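Local structure of pseudoaglycone deacetylase Dbv21 (Actinoplanes teichomyceticus, 3DFI) at residues F41-G46 and A131-D136; A55-H60 and L65-D70; D84-G89 and F220-H225; A167-A172 and I177-W182. The protein probably removes an acetyl group from the A40926 pseudoaglycone, as a zinc-binding hydrolase of the PIG-L de-N-acetylase family acting in lipoglycopeptide antibiotic biosynthesis. One frame throughout, in Å; residues are numbered along the deposited sequence.

Contact 1 (F41-G46 and A131-D136); sequences FTVFAG and AAIRED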
# COMPACT_ATOMS: atom_id res chain seq x y z
N PHE A 41 -0.81 4.57 -6.99
CA PHE A 41 -1.88 5.55 -6.73
C PHE A 41 -2.28 5.38 -5.27
O PHE A 41 -2.60 4.28 -4.85
CB PHE A 41 -3.09 5.26 -7.66
CG PHE A 41 -4.35 6.08 -7.33
CD1 PHE A 41 -5.48 5.47 -6.80
CD2 PHE A 41 -4.40 7.44 -7.60
CE1 PHE A 41 -6.66 6.24 -6.53
CE2 PHE A 41 -5.55 8.20 -7.32
CZ PHE A 41 -6.66 7.61 -6.78
N THR A 42 -2.23 6.46 -4.50
CA THR A 42 -2.63 6.43 -3.08
C THR A 42 -3.99 7.11 -2.90
O THR A 42 -4.19 8.25 -3.31
CB THR A 42 -1.52 7.09 -2.19
OG1 THR A 42 -0.28 6.38 -2.37
CG2 THR A 42 -1.92 7.12 -0.68
N VAL A 43 -4.91 6.39 -2.27
CA VAL A 43 -6.30 6.82 -2.15
C VAL A 43 -6.37 7.98 -1.17
O VAL A 43 -6.88 9.05 -1.50
CB VAL A 43 -7.19 5.64 -1.69
CG1 VAL A 43 -8.63 6.13 -1.43
CG2 VAL A 43 -7.18 4.51 -2.75
N PHE A 44 -5.83 7.77 0.03
CA PHE A 44 -5.93 8.77 1.10
C PHE A 44 -4.73 9.70 1.08
O PHE A 44 -3.95 9.70 2.01
CB PHE A 44 -6.20 8.11 2.47
CG PHE A 44 -7.51 7.36 2.52
CD1 PHE A 44 -8.68 8.00 2.89
CD2 PHE A 44 -7.57 6.02 2.13
CE1 PHE A 44 -9.91 7.32 2.87
CE2 PHE A 44 -8.78 5.33 2.12
CZ PHE A 44 -9.95 5.99 2.51
N ALA A 45 -4.62 10.51 0.02
CA ALA A 45 -3.53 11.48 -0.11
C ALA A 45 -4.05 12.91 -0.23
O ALA A 45 -3.31 13.79 -0.66
CB ALA A 45 -2.63 11.13 -1.29
N GLY A 46 -5.30 13.14 0.18
CA GLY A 46 -5.96 14.44 0.06
C GLY A 46 -5.39 15.55 0.92
O GLY A 46 -4.66 15.31 1.89
N ALA A 131 -17.89 3.52 -2.91
CA ALA A 131 -18.38 3.81 -4.26
C ALA A 131 -17.62 5.01 -4.87
O ALA A 131 -17.27 4.99 -6.05
CB ALA A 131 -19.89 4.06 -4.24
N ALA A 132 -17.35 6.02 -4.03
CA ALA A 132 -16.57 7.19 -4.44
C ALA A 132 -15.14 6.81 -4.78
O ALA A 132 -14.58 7.28 -5.78
CB ALA A 132 -16.57 8.27 -3.32
N ILE A 133 -14.53 5.98 -3.94
CA ILE A 133 -13.19 5.50 -4.19
C ILE A 133 -13.14 4.66 -5.47
O ILE A 133 -12.26 4.86 -6.30
CB ILE A 133 -12.64 4.66 -2.99
CG1 ILE A 133 -12.48 5.52 -1.74
CG2 ILE A 133 -11.31 3.98 -3.37
CD1 ILE A 133 -12.10 4.69 -0.51
N ARG A 134 -14.09 3.73 -5.62
CA ARG A 134 -14.19 2.90 -6.82
C ARG A 134 -14.19 3.72 -8.15
O ARG A 134 -13.50 3.35 -9.11
CB ARG A 134 -15.43 2.00 -6.74
CG ARG A 134 -15.67 1.15 -8.00
CD ARG A 134 -17.07 0.53 -8.03
NE ARG A 134 -17.36 -0.04 -9.34
CZ ARG A 134 -18.39 -0.85 -9.64
NH1 ARG A 134 -18.54 -1.28 -10.88
NH2 ARG A 134 -19.26 -1.23 -8.71
N GLU A 135 -14.98 4.79 -8.20
CA GLU A 135 -15.06 5.67 -9.40
C GLU A 135 -13.68 6.20 -9.78
O GLU A 135 -13.28 6.14 -10.93
CB GLU A 135 -15.93 6.89 -9.11
CG GLU A 135 -17.35 6.82 -9.45
CD GLU A 135 -17.98 8.21 -9.39
OE1 GLU A 135 -18.52 8.69 -10.43
OE2 GLU A 135 -17.91 8.84 -8.31
N ASP A 136 -12.97 6.73 -8.79
CA ASP A 136 -11.61 7.25 -8.96
C ASP A 136 -10.60 6.18 -9.37
O ASP A 136 -9.69 6.47 -10.16
CB ASP A 136 -11.15 7.95 -7.68
CG ASP A 136 -11.82 9.28 -7.46
OD1 ASP A 136 -12.88 9.59 -8.09
OD2 ASP A 136 -11.28 10.05 -6.65
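Ile133 points from its helix into the angle formed by Val43 and Phe44, and its side chain crosses each of theirs at about a right angle. The end methyl, CD1, does most of the touching. It lies 3.9 Å from CG1 of Val43 and equally 3.9 Å from CZ of Phe44, reaching the ring obliquely at its far end. The branch methyl CG2 of Ile133 also rests against Val43 CG1, at 3.9 Å, which leaves that one valine methyl straddled by both arms of the isoleucine. Val43 presents CG1 to the helix because this methyl stands trans to the backbone N (chi1 174°). The same methyl lies 3.6 Å above the plane of the Phe44 ring, displaced toward its rim, so the methyl that meets Ile133 also covers part of one face of the phenylalanine. Backbone shape contributes as well: Phe44 is the central residue of an inverse gamma turn in the chain that follows strand 37-42. This is the C-terminal edge of the parallel part of the sheet, the usual place for an active site in an alpha/beta fold. Between nearest atoms, the Phe44 side chain lies about 4 Å from the side chain of the zinc ligand His16 and about 8 Å from the zinc ion. Helix 126-144 meets this part of the chain through Ile133, which also touches Ala167 of helix 159-174. No hydrogen bond joins the two segments. Asp136, one turn further along, has its carboxylate engaged in a salt bridge with Arg94, while Val43 packs on Ile13 of strand 9-14.

Contact 2 (A55-H60 and L65-D70); sequences AAERFH and LSPTED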
# COMPACT_ATOMS: atom_id res chain seq x y z
N ALA A 55 -7.00 16.33 18.02
CA ALA A 55 -6.88 14.91 17.70
C ALA A 55 -5.90 14.66 16.54
O ALA A 55 -5.27 13.59 16.48
CB ALA A 55 -8.24 14.33 17.38
N ALA A 56 -5.79 15.63 15.64
CA ALA A 56 -4.85 15.57 14.51
C ALA A 56 -3.48 16.08 14.95
O ALA A 56 -2.45 15.58 14.49
CB ALA A 56 -5.36 16.40 13.34
N GLU A 57 -3.49 17.08 15.83
CA GLU A 57 -2.28 17.64 16.42
C GLU A 57 -1.49 16.57 17.18
O GLU A 57 -0.27 16.64 17.27
CB GLU A 57 -2.65 18.76 17.39
CG GLU A 57 -1.68 19.92 17.41
CD GLU A 57 -2.19 21.13 16.64
OE1 GLU A 57 -2.54 20.96 15.45
OE2 GLU A 57 -2.24 22.24 17.22
N ARG A 58 -2.22 15.59 17.72
CA ARG A 58 -1.64 14.54 18.55
C ARG A 58 -0.90 13.55 17.66
O ARG A 58 0.20 13.12 18.00
CB ARG A 58 -2.76 13.84 19.34
CG ARG A 58 -2.34 13.24 20.69
CD ARG A 58 -2.27 11.71 20.62
NE ARG A 58 -2.15 11.09 21.95
CZ ARG A 58 -2.26 9.79 22.20
NH1 ARG A 58 -2.51 8.92 21.22
NH2 ARG A 58 -2.14 9.34 23.44
N PHE A 59 -1.51 13.22 16.54
CA PHE A 59 -0.90 12.34 15.54
C PHE A 59 0.30 12.99 14.87
O PHE A 59 1.29 12.33 14.57
CB PHE A 59 -1.92 11.94 14.47
CG PHE A 59 -2.57 10.61 14.71
CD1 PHE A 59 -2.02 9.45 14.15
CD2 PHE A 59 -3.72 10.50 15.47
CE1 PHE A 59 -2.61 8.21 14.35
CE2 PHE A 59 -4.33 9.26 15.69
CZ PHE A 59 -3.77 8.11 15.13
N HIS A 60 0.19 14.30 14.64
CA HIS A 60 1.25 15.07 14.01
C HIS A 60 2.46 15.18 14.94
O HIS A 60 3.58 14.89 14.53
CB HIS A 60 0.76 16.45 13.57
CG HIS A 60 -0.31 16.41 12.52
ND1 HIS A 60 -1.06 17.51 12.17
CD2 HIS A 60 -0.77 15.39 11.74
CE1 HIS A 60 -1.92 17.19 11.23
NE2 HIS A 60 -1.77 15.91 10.95
N LEU A 65 6.12 16.55 13.78
CA LEU A 65 5.69 17.76 13.07
C LEU A 65 5.18 18.84 14.03
O LEU A 65 4.59 18.52 15.06
CB LEU A 65 4.59 17.43 12.03
CG LEU A 65 4.88 16.33 11.00
CD1 LEU A 65 3.69 16.10 10.10
CD2 LEU A 65 6.12 16.66 10.17
N SER A 66 5.43 20.10 13.69
CA SER A 66 5.05 21.27 14.53
C SER A 66 3.67 21.79 14.06
O SER A 66 3.29 21.53 12.92
CB SER A 66 6.11 22.34 14.41
N PRO A 67 2.91 22.51 14.92
CA PRO A 67 1.55 22.99 14.58
C PRO A 67 1.36 23.68 13.21
O PRO A 67 0.32 23.48 12.59
CB PRO A 67 1.22 23.98 15.71
CG PRO A 67 2.00 23.47 16.86
CD PRO A 67 3.28 22.92 16.30
N THR A 68 2.32 24.48 12.75
CA THR A 68 2.16 25.20 11.48
C THR A 68 2.56 24.40 10.24
O THR A 68 2.42 24.90 9.12
CB THR A 68 2.92 26.53 11.45
OG1 THR A 68 4.33 26.27 11.58
CG2 THR A 68 2.45 27.48 12.57
N GLU A 69 3.06 23.18 10.41
CA GLU A 69 3.45 22.37 9.25
C GLU A 69 2.27 21.66 8.61
O GLU A 69 1.44 21.05 9.30
CB GLU A 69 4.56 21.39 9.60
CG GLU A 69 5.87 22.10 10.03
CD GLU A 69 6.96 21.14 10.49
OE1 GLU A 69 6.63 20.19 11.23
OE2 GLU A 69 8.16 21.34 10.13
N ASP A 70 2.23 21.72 7.28
CA ASP A 70 1.22 21.02 6.46
C ASP A 70 1.59 19.54 6.40
O ASP A 70 2.51 19.14 5.67
CB ASP A 70 1.17 21.65 5.06
CG ASP A 70 0.00 21.14 4.20
OD1 ASP A 70 -0.32 19.94 4.24
OD2 ASP A 70 -0.58 21.94 3.46
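His60 and Leu65 are joined through the backbone, in the one hydrogen bond that crosses between the segments. Leu65 N donates to His60 O over 3.1 Å, and the bond is nearly straight at nitrogen, with an N-H...O angle of 165°. At the acceptor it is less regular: the donor sits above the carbonyl plane, 43° out of it. Two further hydrogen bonds brace residues 66-69 internally. Glu69 N returns to Ser66 O at 3.0 Å, closing a type I beta turn, and the Glu69 side chain folds back so that its OE1 accepts from Ser66 N at 2.7 Å, approached from above the carboxylate plane. Ser66 and Glu69 thus grip each other twice.

The remaining contacts are van der Waals touches. CB of Leu65 lies 3.7 Å from His60 O, and the CB atoms of His60 and Leu65 are 4.2 Å apart. Further up the helix the Glu57 chain bends at chi2 (102°) and crosses Pro67 at about a right angle, its OE2 coming within 4.2 Å of the proline CB, a loose contact. The His60 ring is engaged elsewhere: its NE2 is hydrogen-bonded to Tyr100 OH, and Tyr52 meets it edge-to-face, while Leu65 continues onto Ala71 and Arg74 of the next helix.

Taken together, this is a tight helix-to-helix connection: the last turn of helix 54-63 is tied to the chain just beyond it, a beta turn reverses direction, and Asp70 N-caps helix 71-86 through OD1 and Leu73 N.

Contact 3 (D84-G89 and F220-H225); sequences DQLGAG and FQAMKH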
# COMPACT_ATOMS: atom_id res chain seq x y z
N ASP A 84 10.15 7.58 -6.42
CA ASP A 84 11.30 7.94 -7.26
C ASP A 84 12.51 7.02 -7.11
O ASP A 84 13.19 6.73 -8.10
CB ASP A 84 11.75 9.38 -6.98
CG ASP A 84 10.88 10.41 -7.67
OD1 ASP A 84 9.86 10.04 -8.29
OD2 ASP A 84 11.23 11.61 -7.60
N GLN A 85 12.81 6.58 -5.89
CA GLN A 85 13.93 5.66 -5.65
C GLN A 85 13.67 4.24 -6.20
O GLN A 85 14.61 3.50 -6.53
CB GLN A 85 14.34 5.62 -4.16
CG GLN A 85 15.88 5.39 -3.89
CD GLN A 85 16.30 3.90 -3.95
OE1 GLN A 85 15.48 3.01 -3.74
NE2 GLN A 85 17.58 3.65 -4.24
N LEU A 86 12.39 3.87 -6.30
CA LEU A 86 12.00 2.58 -6.86
C LEU A 86 11.79 2.63 -8.38
O LEU A 86 11.52 1.60 -9.02
CB LEU A 86 10.73 2.06 -6.19
CG LEU A 86 10.72 1.79 -4.68
CD1 LEU A 86 9.35 1.23 -4.31
CD2 LEU A 86 11.84 0.82 -4.28
N GLY A 87 11.90 3.84 -8.92
CA GLY A 87 11.58 4.14 -10.31
C GLY A 87 10.11 4.03 -10.64
O GLY A 87 9.75 3.78 -11.78
N ALA A 88 9.24 4.22 -9.65
CA ALA A 88 7.79 4.09 -9.85
C ALA A 88 7.15 5.47 -9.98
O ALA A 88 7.57 6.41 -9.31
CB ALA A 88 7.16 3.34 -8.71
N GLY A 89 6.14 5.58 -10.86
CA GLY A 89 5.31 6.79 -10.93
C GLY A 89 4.46 6.89 -9.68
O GLY A 89 4.19 5.87 -9.04
N PHE A 220 14.31 -1.00 1.01
CA PHE A 220 14.64 -0.54 2.36
C PHE A 220 15.06 0.94 2.31
O PHE A 220 14.68 1.74 3.18
CB PHE A 220 15.73 -1.43 2.99
CG PHE A 220 15.23 -2.79 3.50
CD1 PHE A 220 16.05 -3.57 4.33
CD2 PHE A 220 13.98 -3.28 3.17
CE1 PHE A 220 15.62 -4.81 4.80
CE2 PHE A 220 13.54 -4.54 3.63
CZ PHE A 220 14.34 -5.30 4.44
N GLN A 221 15.78 1.32 1.27
CA GLN A 221 16.17 2.72 1.07
C GLN A 221 14.96 3.62 0.83
O GLN A 221 14.86 4.69 1.42
CB GLN A 221 17.21 2.83 -0.06
CG GLN A 221 17.85 4.21 -0.19
CD GLN A 221 18.76 4.58 0.98
OE1 GLN A 221 19.49 3.74 1.53
NE2 GLN A 221 18.75 5.87 1.35
N ALA A 222 14.04 3.17 -0.01
CA ALA A 222 12.78 3.86 -0.23
C ALA A 222 11.97 4.05 1.06
O ALA A 222 11.41 5.13 1.27
CB ALA A 222 11.95 3.13 -1.31
N MET A 223 11.90 3.01 1.90
CA MET A 223 11.17 3.08 3.19
C MET A 223 11.65 4.20 4.13
O MET A 223 10.85 4.77 4.87
CB MET A 223 11.24 1.75 3.93
CG MET A 223 10.38 0.63 3.34
SD MET A 223 10.79 -0.95 4.08
CE MET A 223 10.50 -0.54 5.80
N LYS A 224 12.96 4.48 4.10
CA LYS A 224 13.57 5.54 4.92
C LYS A 224 12.95 6.91 4.64
O LYS A 224 12.94 7.77 5.52
CB LYS A 224 15.08 5.61 4.69
CG LYS A 224 15.82 4.37 5.15
CD LYS A 224 17.30 4.45 4.83
CE LYS A 224 17.99 3.12 5.10
NZ LYS A 224 19.47 3.24 5.00
N HIS A 225 12.40 7.10 3.44
CA HIS A 225 11.81 8.39 3.09
C HIS A 225 10.53 8.73 3.85
O HIS A 225 10.26 9.91 4.08
CB HIS A 225 11.65 8.56 1.59
CG HIS A 225 12.93 8.94 0.91
ND1 HIS A 225 13.56 10.13 1.16
CD2 HIS A 225 13.71 8.27 0.02
CE1 HIS A 225 14.68 10.20 0.45
NE2 HIS A 225 14.79 9.08 -0.25
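Gln85 and Gln221 meet across the outer side of the contact, their side chains crossing at about a right angle with the amide planes 63° apart. The contact is by van der Waals touch: CD of Gln85 lies 4.1 Å from CB of Gln221, and its distance to the Gln221 CG is likewise 4.1 Å. The Gln85 chain is bent at chi2 (-82°), which lays its amide against the aliphatic part of Gln221, whose own amide is turned off from helix 71-86. The backbones approach closely here, since the CA atoms of Gln85 and Ala222 are only 5.8 Å apart, a spacing consistent with the small side chain of Ala222.

Next along the chain, Leu86 supplies the buried half of the interface. Its CD2 packs on CB of Ala222 at 3.8 Å. The branch point takes part too, with Leu86 CG at 3.8 Å from that same CB, so the alanine methyl sits against one side of the leucine fork. No hydrogen bond links the two segments, although Gln85 O accepts one from Arg218 NH1, a turn earlier on the partner helix.

At Gly87 the helix ends in a Schellman motif, its positive phi of 68° turning the chain away from helix 213-223. Ala88 and Gly89 lead on into strand 89-92, where Gly89 pairs with Val38 and Val40 of strand 37-42. Helix 19-33 lies against the buried side, with Val21 touching both Leu86 and Ala222, while Met223 packs on helix 240-251 and His225 reaches Ala81 and Ala82 of helix 71-86.

Contact 4 (A167-A172 and I177-W182); sequences ATLLAA and IPLRLW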
# COMPACT_ATOMS: atom_id res chain seq x y z
N ALA A 167 -13.10 -1.36 -2.82
CA ALA A 167 -13.28 -0.50 -3.99
C ALA A 167 -12.44 -0.98 -5.18
O ALA A 167 -12.92 -0.96 -6.31
CB ALA A 167 -12.94 0.97 -3.65
N THR A 168 -11.20 -1.43 -4.90
CA THR A 168 -10.29 -1.92 -5.93
C THR A 168 -10.82 -3.22 -6.55
O THR A 168 -10.78 -3.39 -7.78
CB THR A 168 -8.84 -2.11 -5.42
OG1 THR A 168 -8.35 -0.91 -4.80
CG2 THR A 168 -7.91 -2.50 -6.60
N LEU A 169 -11.37 -4.11 -5.73
CA LEU A 169 -11.96 -5.36 -6.26
C LEU A 169 -13.09 -5.11 -7.26
O LEU A 169 -13.15 -5.75 -8.31
CB LEU A 169 -12.45 -6.26 -5.12
CG LEU A 169 -11.34 -6.92 -4.29
CD1 LEU A 169 -11.85 -7.27 -2.89
CD2 LEU A 169 -10.81 -8.19 -5.00
N LEU A 170 -13.98 -4.19 -6.92
CA LEU A 170 -15.05 -3.76 -7.83
C LEU A 170 -14.54 -3.10 -9.13
O LEU A 170 -15.05 -3.36 -10.23
CB LEU A 170 -16.00 -2.81 -7.09
CG LEU A 170 -16.94 -3.44 -6.05
CD1 LEU A 170 -17.51 -2.37 -5.13
CD2 LEU A 170 -18.07 -4.25 -6.72
N ALA A 171 -13.56 -2.21 -8.98
CA ALA A 171 -13.05 -1.45 -10.12
C ALA A 171 -12.28 -2.32 -11.12
O ALA A 171 -12.50 -2.21 -12.32
CB ALA A 171 -12.19 -0.25 -9.64
N ALA A 172 -11.37 -3.16 -10.62
CA ALA A 172 -10.59 -4.09 -11.47
C ALA A 172 -11.47 -5.14 -12.17
O ALA A 172 -11.20 -5.54 -13.31
CB ALA A 172 -9.45 -4.76 -10.67
N ILE A 177 -9.31 -6.29 -15.31
CA ILE A 177 -7.88 -6.32 -15.10
C ILE A 177 -7.55 -7.36 -14.02
O ILE A 177 -8.17 -7.35 -12.94
CB ILE A 177 -7.31 -4.94 -14.60
CG1 ILE A 177 -7.85 -3.73 -15.40
CG2 ILE A 177 -5.77 -5.00 -14.47
CD1 ILE A 177 -7.69 -3.76 -16.94
N PRO A 178 -6.58 -8.26 -14.30
CA PRO A 178 -6.09 -9.17 -13.26
C PRO A 178 -5.60 -8.46 -11.98
O PRO A 178 -5.02 -7.38 -12.05
CB PRO A 178 -4.95 -9.93 -13.96
CG PRO A 178 -5.33 -9.89 -15.45
CD PRO A 178 -5.93 -8.50 -15.60
N LEU A 179 -5.86 -9.07 -10.83
CA LEU A 179 -5.65 -8.44 -9.53
C LEU A 179 -5.04 -9.43 -8.53
O LEU A 179 -5.34 -10.62 -8.58
CB LEU A 179 -6.99 -7.89 -9.00
CG LEU A 179 -7.05 -7.37 -7.55
CD1 LEU A 179 -8.08 -6.31 -7.39
CD2 LEU A 179 -7.34 -8.53 -6.59
N ARG A 180 -4.16 -8.92 -7.65
CA ARG A 180 -3.58 -9.63 -6.50
C ARG A 180 -3.67 -8.76 -5.23
O ARG A 180 -3.63 -7.52 -5.28
CB ARG A 180 -2.13 -10.02 -6.78
CG ARG A 180 -1.99 -10.99 -7.98
CD ARG A 180 -0.58 -11.57 -8.08
NE ARG A 180 -0.33 -12.58 -7.04
CZ ARG A 180 -0.48 -13.89 -7.20
NH1 ARG A 180 -0.23 -14.71 -6.18
NH2 ARG A 180 -0.85 -14.40 -8.37
N LEU A 181 -3.83 -9.41 -4.10
CA LEU A 181 -3.91 -8.73 -2.84
C LEU A 181 -2.63 -9.05 -2.11
O LEU A 181 -2.24 -10.22 -2.00
CB LEU A 181 -5.14 -9.21 -2.06
CG LEU A 181 -6.52 -8.94 -2.71
CD1 LEU A 181 -7.64 -9.34 -1.80
CD2 LEU A 181 -6.67 -7.47 -3.13
N TRP A 182 -1.97 -8.00 -1.61
CA TRP A 182 -0.72 -8.17 -0.87
C TRP A 182 -0.87 -8.31 0.65
O TRP A 182 -1.87 -7.90 1.22
CB TRP A 182 0.27 -7.05 -1.20
CG TRP A 182 -0.05 -5.65 -0.62
CD1 TRP A 182 -0.19 -5.29 0.71
CD2 TRP A 182 -0.23 -4.42 -1.38
NE1 TRP A 182 -0.44 -3.93 0.81
CE2 TRP A 182 -0.47 -3.38 -0.44
CE3 TRP A 182 -0.22 -4.12 -2.75
CZ2 TRP A 182 -0.70 -2.04 -0.84
CZ3 TRP A 182 -0.42 -2.79 -3.15
CH2 TRP A 182 -0.68 -1.77 -2.19
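Leu179 is the apolar centre of this contact, wedging both its methyls against three residues of helix 159-174. CD1 packs on Ala172 CB at 3.9 Å and, a turn back along the helix, on Thr168 CG2, also at 3.9 Å. The other branch, CD2, meets CD2 of Leu169 at 3.8 Å, the two leucines crossing at about a right angle. With its CG set trans to the backbone N (chi1 171°), Leu179 extends from the strand toward the helix and spreads its fork over this surface. Ala172 CB is also approached by the carbonyl O of Ile177, 3.7 Å away.

Polar bonding across the segments is confined to the backbone. Ile177 N donates to Ala172 O over 2.9 Å with an N-H...O angle of 162°, tying the last part of the helix to the chain that follows it. Thr168 turns its hydroxyl back to its own helix, where OG1 is hydrogen-bonded to Thr164 O, and so offers the strand only a methyl.

In the fold, the contact is the second half of a beta-alpha-beta crossover made by strand 148-152, helix 159-174 and strand 179-182. The short helix and strand axes run almost antiparallel, at 168°, and come no closer than 9.9 Å, a gap bridged by the leucines. Strand 179-182 is hydrogen-bonded to strand 148-152 through Val149 and Thr151.

The chemistry therefore divides the work: one backbone hydrogen bond fixes the turn, while apolar packing of methyl groups, largely withdrawn from solvent, joins the helix to the strand.

How the contacts relate
Contacts 1 and 4 are neighbours, with centres 13 Å apart: helices 126-144 and 159-174 pack together where Arg134 meets Leu170 and Ala171, and both contacts reach the same mixed sheet. Contact 3 lies 22 Å from contact 1, centre to centre, and across the chain's centre from contact 4, joining helices 71-86 and 213-223. Contact 2 is peripheral, its centre 34 Å from that of contact 4. Along the chain, contact 2 falls between the two segments of contact 1, contact 4 between those of contact 3, and contacts 1 and 3 interleave. Long-range contacts thus bind early and late elements into one alpha/beta domain, while contacts 2 and 4 fix local turns.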